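Local coordinates for protein histone acetyltransferase, ELP3 family (Methanocaldococcus infernus, PDB 6IA8) that acetylates the wobble uridine 34 of tRNAs on the way to 5-carboxymethyluridine, using acetyl-CoA and radical S-adenosyl-L-methionine chemistry, at residues A[245-250]-A[430-435]; A[441-446]-A[490-495]. All blocks are in the same frame, centred on the assembly; numbering follows the deposited sequence.

Contact 1 of 2, residues A[245-250]-A[430-435]; sequences KDSGLK and KPFRKE
Asp246 leans on Lys430 and Pro431 where the turn closing helix 234-245, in the radical SAM domain, meets a loop of the acetyltransferase domain. CB of Asp246 packs 3.8 Å from CA of Pro431. From there CG turns anti to the carbonyl carbon (chi1 -76°), which carries the carboxylate up to the loop backbone. Asp246 OD2 accepts the N-H of Lys430, with OD2 2.9 Å from Lys430 N; the bond is nearly straight (167°), yet the donor sits well above the carboxylate plane. Gln242 also bonds OD2, while OD1 takes Arg426 as a salt-bridge partner and the backbone N of Tyr429, so both oxygens are held twice. The backbone O of Asp246 touches CB of Pro431 at 3.4 Å. A water bridges the two backbones: it donates to Asp246 O and to Ser247 OG and accepts the N-H of Phe432, lying over one face of the Phe432 ring near its rim. Ser247 OG, bonded also to Leu243 O, meets that ring obliquely, 3.2 Å from Phe432 CE2. Arg433 adds its CG beside the serine and turns its guanidinium side-on to Glu435 in a salt bridge. Gly248, with positive phi, ends helix 234-245 in a Schellman motif ahead of strand 250-255; helix 199-208 packs against Ser247, Phe432 and Arg433, and strand 513-517 against Arg433 and Glu435.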
# COMPACT_ATOMS: atom_id res chain seq x y z
N LYS A 245 -9.74 -6.11 5.66
CA LYS A 245 -9.57 -7.31 4.84
C LYS A 245 -10.92 -7.88 4.42
O LYS A 245 -11.10 -8.27 3.26
CB LYS A 245 -8.79 -8.36 5.62
CG LYS A 245 -7.27 -8.12 5.78
CD LYS A 245 -6.55 -8.06 4.42
CE LYS A 245 -5.04 -8.11 4.64
NZ LYS A 245 -4.64 -9.49 5.01
N ASP A 246 -11.89 -7.92 5.34
CA ASP A 246 -13.20 -8.48 5.04
C ASP A 246 -14.05 -7.53 4.23
O ASP A 246 -15.17 -7.90 3.87
CB ASP A 246 -13.92 -8.89 6.33
CG ASP A 246 -13.36 -10.20 6.90
OD1 ASP A 246 -12.77 -11.00 6.10
OD2 ASP A 246 -13.52 -10.42 8.11
N SER A 247 -13.57 -6.32 3.94
CA SER A 247 -14.20 -5.42 2.98
C SER A 247 -13.41 -5.35 1.68
O SER A 247 -13.70 -4.51 0.83
CB SER A 247 -14.33 -4.04 3.61
OG SER A 247 -15.07 -4.12 4.84
N GLY A 248 -12.41 -6.21 1.50
CA GLY A 248 -11.68 -6.29 0.25
C GLY A 248 -10.57 -5.27 0.07
O GLY A 248 -10.03 -5.14 -1.03
N LEU A 249 -10.22 -4.53 1.11
CA LEU A 249 -9.26 -3.45 0.93
C LEU A 249 -7.84 -3.97 1.16
O LEU A 249 -7.61 -4.96 1.86
CB LEU A 249 -9.56 -2.29 1.89
CG LEU A 249 -10.82 -1.52 1.50
CD1 LEU A 249 -11.35 -0.68 2.68
CD2 LEU A 249 -10.55 -0.57 0.32
N LYS A 250 -6.87 -3.25 0.58
CA LYS A 250 -5.47 -3.47 0.89
C LYS A 250 -5.11 -2.77 2.18
O LYS A 250 -5.56 -1.64 2.45
CB LYS A 250 -4.58 -2.94 -0.24
CG LYS A 250 -4.84 -3.76 -1.58
CD LYS A 250 -4.24 -3.06 -2.82
CE LYS A 250 -5.27 -2.16 -3.49
NZ LYS A 250 -6.60 -2.80 -3.71
N LYS A 430 -15.53 -12.38 8.61
CA LYS A 430 -16.74 -11.78 9.18
C LYS A 430 -17.01 -10.46 8.46
O LYS A 430 -16.87 -9.38 9.02
CB LYS A 430 -16.59 -11.57 10.69
CG LYS A 430 -16.82 -12.85 11.50
CD LYS A 430 -16.83 -12.57 13.00
CE LYS A 430 -17.13 -13.85 13.80
NZ LYS A 430 -17.51 -13.54 15.22
N PRO A 431 -17.39 -10.52 7.20
CA PRO A 431 -17.70 -9.28 6.48
C PRO A 431 -18.99 -8.65 6.97
O PRO A 431 -19.84 -9.31 7.58
CB PRO A 431 -17.84 -9.73 5.03
CG PRO A 431 -18.31 -11.18 5.15
CD PRO A 431 -17.58 -11.72 6.37
N PHE A 432 -19.12 -7.35 6.73
CA PHE A 432 -20.32 -6.60 7.05
C PHE A 432 -20.93 -5.89 5.86
O PHE A 432 -22.06 -5.44 5.96
CB PHE A 432 -20.04 -5.55 8.14
CG PHE A 432 -18.99 -4.55 7.74
CD1 PHE A 432 -19.36 -3.37 7.11
CD2 PHE A 432 -17.63 -4.81 7.96
CE1 PHE A 432 -18.40 -2.46 6.73
CE2 PHE A 432 -16.65 -3.90 7.57
CZ PHE A 432 -17.05 -2.72 6.96
N ARG A 433 -20.21 -5.73 4.75
CA ARG A 433 -20.74 -5.02 3.60
C ARG A 433 -21.92 -5.79 3.02
O ARG A 433 -21.88 -7.03 2.92
CB ARG A 433 -19.66 -4.86 2.53
CG ARG A 433 -18.57 -3.77 2.83
CD ARG A 433 -19.20 -2.38 2.83
NE ARG A 433 -19.80 -2.03 1.55
CZ ARG A 433 -20.21 -0.80 1.21
NH1 ARG A 433 -20.05 0.20 2.06
NH2 ARG A 433 -20.76 -0.58 0.03
N LYS A 434 -22.93 -5.05 2.57
CA LYS A 434 -24.15 -5.65 2.04
C LYS A 434 -23.85 -6.56 0.86
O LYS A 434 -24.55 -7.56 0.65
CB LYS A 434 -25.14 -4.56 1.63
CG LYS A 434 -24.53 -3.42 0.79
CD LYS A 434 -25.55 -2.34 0.44
CE LYS A 434 -26.53 -2.81 -0.64
NZ LYS A 434 -27.37 -1.69 -1.16
N GLU A 435 -22.83 -6.27 0.07
CA GLU A 435 -22.62 -7.05 -1.14
C GLU A 435 -21.76 -8.28 -0.92
O GLU A 435 -21.58 -9.06 -1.87
CB GLU A 435 -22.04 -6.17 -2.25
CG GLU A 435 -20.87 -5.31 -1.87
CD GLU A 435 -21.25 -3.96 -1.25
OE1 GLU A 435 -21.43 -3.91 -0.03
OE2 GLU A 435 -21.30 -2.93 -1.95
O HOH W 1 -17.23 -6.17 4.78

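Contact 2 of 2, residues A[441-446]-A[490-495]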
# COMPACT_ATOMS: atom_id res chain seq x y z
N MET A 441 -16.16 -14.59 -2.80
CA MET A 441 -14.71 -14.48 -2.74
C MET A 441 -14.31 -13.06 -3.14
O MET A 441 -14.95 -12.45 -3.99
CB MET A 441 -14.03 -15.49 -3.66
CG MET A 441 -12.68 -16.00 -3.17
SD MET A 441 -12.86 -17.51 -2.14
CE MET A 441 -11.13 -17.78 -1.79
N LEU A 442 -13.24 -12.54 -2.54
CA LEU A 442 -12.80 -11.17 -2.79
C LEU A 442 -11.46 -11.13 -3.51
O LEU A 442 -10.47 -11.71 -3.04
CB LEU A 442 -12.68 -10.39 -1.47
CG LEU A 442 -13.89 -10.40 -0.52
CD1 LEU A 442 -13.50 -9.70 0.78
CD2 LEU A 442 -15.06 -9.70 -1.17
N VAL A 443 -11.40 -10.39 -4.62
CA VAL A 443 -10.14 -10.03 -5.26
C VAL A 443 -9.75 -8.66 -4.71
O VAL A 443 -10.29 -7.64 -5.12
CB VAL A 443 -10.26 -10.01 -6.79
CG1 VAL A 443 -8.96 -9.51 -7.35
CG2 VAL A 443 -10.60 -11.41 -7.30
N ARG A 444 -8.84 -8.65 -3.75
CA ARG A 444 -8.42 -7.41 -3.11
C ARG A 444 -7.41 -6.62 -3.92
O ARG A 444 -7.31 -5.40 -3.75
CB ARG A 444 -7.85 -7.71 -1.73
CG ARG A 444 -8.81 -8.55 -0.85
CD ARG A 444 -8.42 -8.52 0.62
NE ARG A 444 -7.16 -9.18 0.87
CZ ARG A 444 -5.99 -8.58 1.06
NH1 ARG A 444 -4.91 -9.33 1.23
NH2 ARG A 444 -5.92 -7.25 1.11
N GLN A 445 -6.68 -7.28 -4.81
CA GLN A 445 -5.72 -6.57 -5.63
C GLN A 445 -5.36 -7.43 -6.82
O GLN A 445 -5.25 -8.65 -6.69
CB GLN A 445 -4.44 -6.28 -4.84
CG GLN A 445 -3.34 -5.57 -5.66
CD GLN A 445 -2.25 -4.96 -4.79
OE1 GLN A 445 -1.99 -5.43 -3.68
NE2 GLN A 445 -1.65 -3.85 -5.27
N LEU A 446 -5.17 -6.80 -7.97
CA LEU A 446 -4.55 -7.39 -9.16
C LEU A 446 -3.51 -6.39 -9.62
O LEU A 446 -3.84 -5.23 -9.88
CB LEU A 446 -5.55 -7.64 -10.28
CG LEU A 446 -4.94 -8.00 -11.63
CD1 LEU A 446 -4.16 -9.31 -11.58
CD2 LEU A 446 -6.04 -8.06 -12.70
N ILE A 490 -17.75 -13.43 -7.13
CA ILE A 490 -16.42 -12.91 -6.89
C ILE A 490 -16.53 -11.40 -7.03
O ILE A 490 -17.18 -10.91 -7.96
CB ILE A 490 -15.40 -13.55 -7.84
CG1 ILE A 490 -14.00 -13.02 -7.59
CG2 ILE A 490 -15.78 -13.35 -9.30
CD1 ILE A 490 -12.93 -14.00 -8.09
N LEU A 491 -15.98 -10.67 -6.06
CA LEU A 491 -16.03 -9.21 -6.04
C LEU A 491 -14.62 -8.65 -6.10
O LEU A 491 -13.77 -9.03 -5.29
CB LEU A 491 -16.72 -8.71 -4.78
CG LEU A 491 -18.21 -8.98 -4.62
CD1 LEU A 491 -18.66 -8.47 -3.25
CD2 LEU A 491 -19.00 -8.36 -5.73
N VAL A 492 -14.40 -7.67 -6.98
CA VAL A 492 -13.09 -7.06 -7.17
C VAL A 492 -13.12 -5.67 -6.55
O VAL A 492 -14.04 -4.88 -6.83
CB VAL A 492 -12.72 -6.97 -8.66
CG1 VAL A 492 -11.37 -6.34 -8.81
CG2 VAL A 492 -12.79 -8.34 -9.29
N THR A 493 -12.15 -5.38 -5.69
CA THR A 493 -11.85 -4.01 -5.27
C THR A 493 -11.10 -3.34 -6.41
O THR A 493 -9.97 -3.72 -6.73
CB THR A 493 -11.03 -3.99 -3.99
OG1 THR A 493 -11.67 -4.84 -3.01
CG2 THR A 493 -10.92 -2.58 -3.46
N SER A 494 -11.74 -2.39 -7.07
CA SER A 494 -11.21 -1.78 -8.28
C SER A 494 -11.02 -0.29 -8.05
O SER A 494 -11.92 0.36 -7.51
CB SER A 494 -12.17 -1.99 -9.46
OG SER A 494 -11.78 -1.26 -10.62
N GLY A 495 -9.90 0.25 -8.50
CA GLY A 495 -9.78 1.69 -8.58
C GLY A 495 -10.81 2.26 -9.54
O GLY A 495 -11.30 1.58 -10.45
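Met441 and Leu442 pair with Ile490 and Leu491 as neighbouring parallel strands, 440-448 and 489-492, of the mixed sheet of the GNAT fold. The axes of the short segments approach to 4.6 Å and cross at 20°. Three backbone bonds join them: Leu491 N to Met441 O, Val443 N to Leu491 O, and Thr493 N to Val443 O, the last at 3.0 Å. CA-H...O contacts from Ile490, Leu442 and Val492 accompany them, so each of the three carbonyls meets both an N-H and a CA-H. Packing is tightest around Val443, which shares a face of the sheet with Met441, Ile490 and Val492. CG2 of Val443, anti to the carbonyl carbon, reaches CD1 of Ile490 at 3.6 Å, while CB of Val443 lies 3.9 Å from CG2 of Val492. Leu425 of strand 418-427 also packs on Val443, and helix 469-484 adds Met474 over Val492. On the reverse face Leu442 and Leu491 touch more loosely, CD2 of Leu442 coming only within 4.1 Å of CB of Leu491.

Beyond Val443 the strands part. Arg444 and Gln445 form a classic beta bulge opposite Arg424, and the Arg444 side chain leaves the pair for salt bridges to Asp283 and Glu406. A splay between these two parallel strands is where GNAT enzymes receive acetyl-CoA, and the parting here is consistent with that; by similarity Gln445 and Leu446 belong to the site, and Tyr502, another predicted ligand residue, packs on Leu446 and Val492. Thr493 remains at the fork, its CB 4.0 Å from the carbonyl O of Arg444. Past Thr493, Ser494 packs on Arg499 and Tyr502 of helix 499-504, and Ser494 OG donates to Gly495 O at 2.9 Å.

From the N terminus the chain first builds the parallel radical SAM sheet, in which 245-250 leads from helix 234-245 into strand 250-255. Contact 1 closes a long loop when the chain returns at 430-435, just after strand 418-427 of the acetyltransferase sheet. Contact 2 opens afterwards and closes a much shorter loop, holding helix 469-484, within that second sheet; the two are in series and neither nest nor cross. In space the centres of contact 1 and contact 2 are about 10 Å apart. Gly248 O lies 2.6 Å from Thr493 OG1 and Lys250 NZ 2.7 Å from Arg444 O, both probable hydrogen bonds, which tie the radical SAM domain directly to the splayed strands.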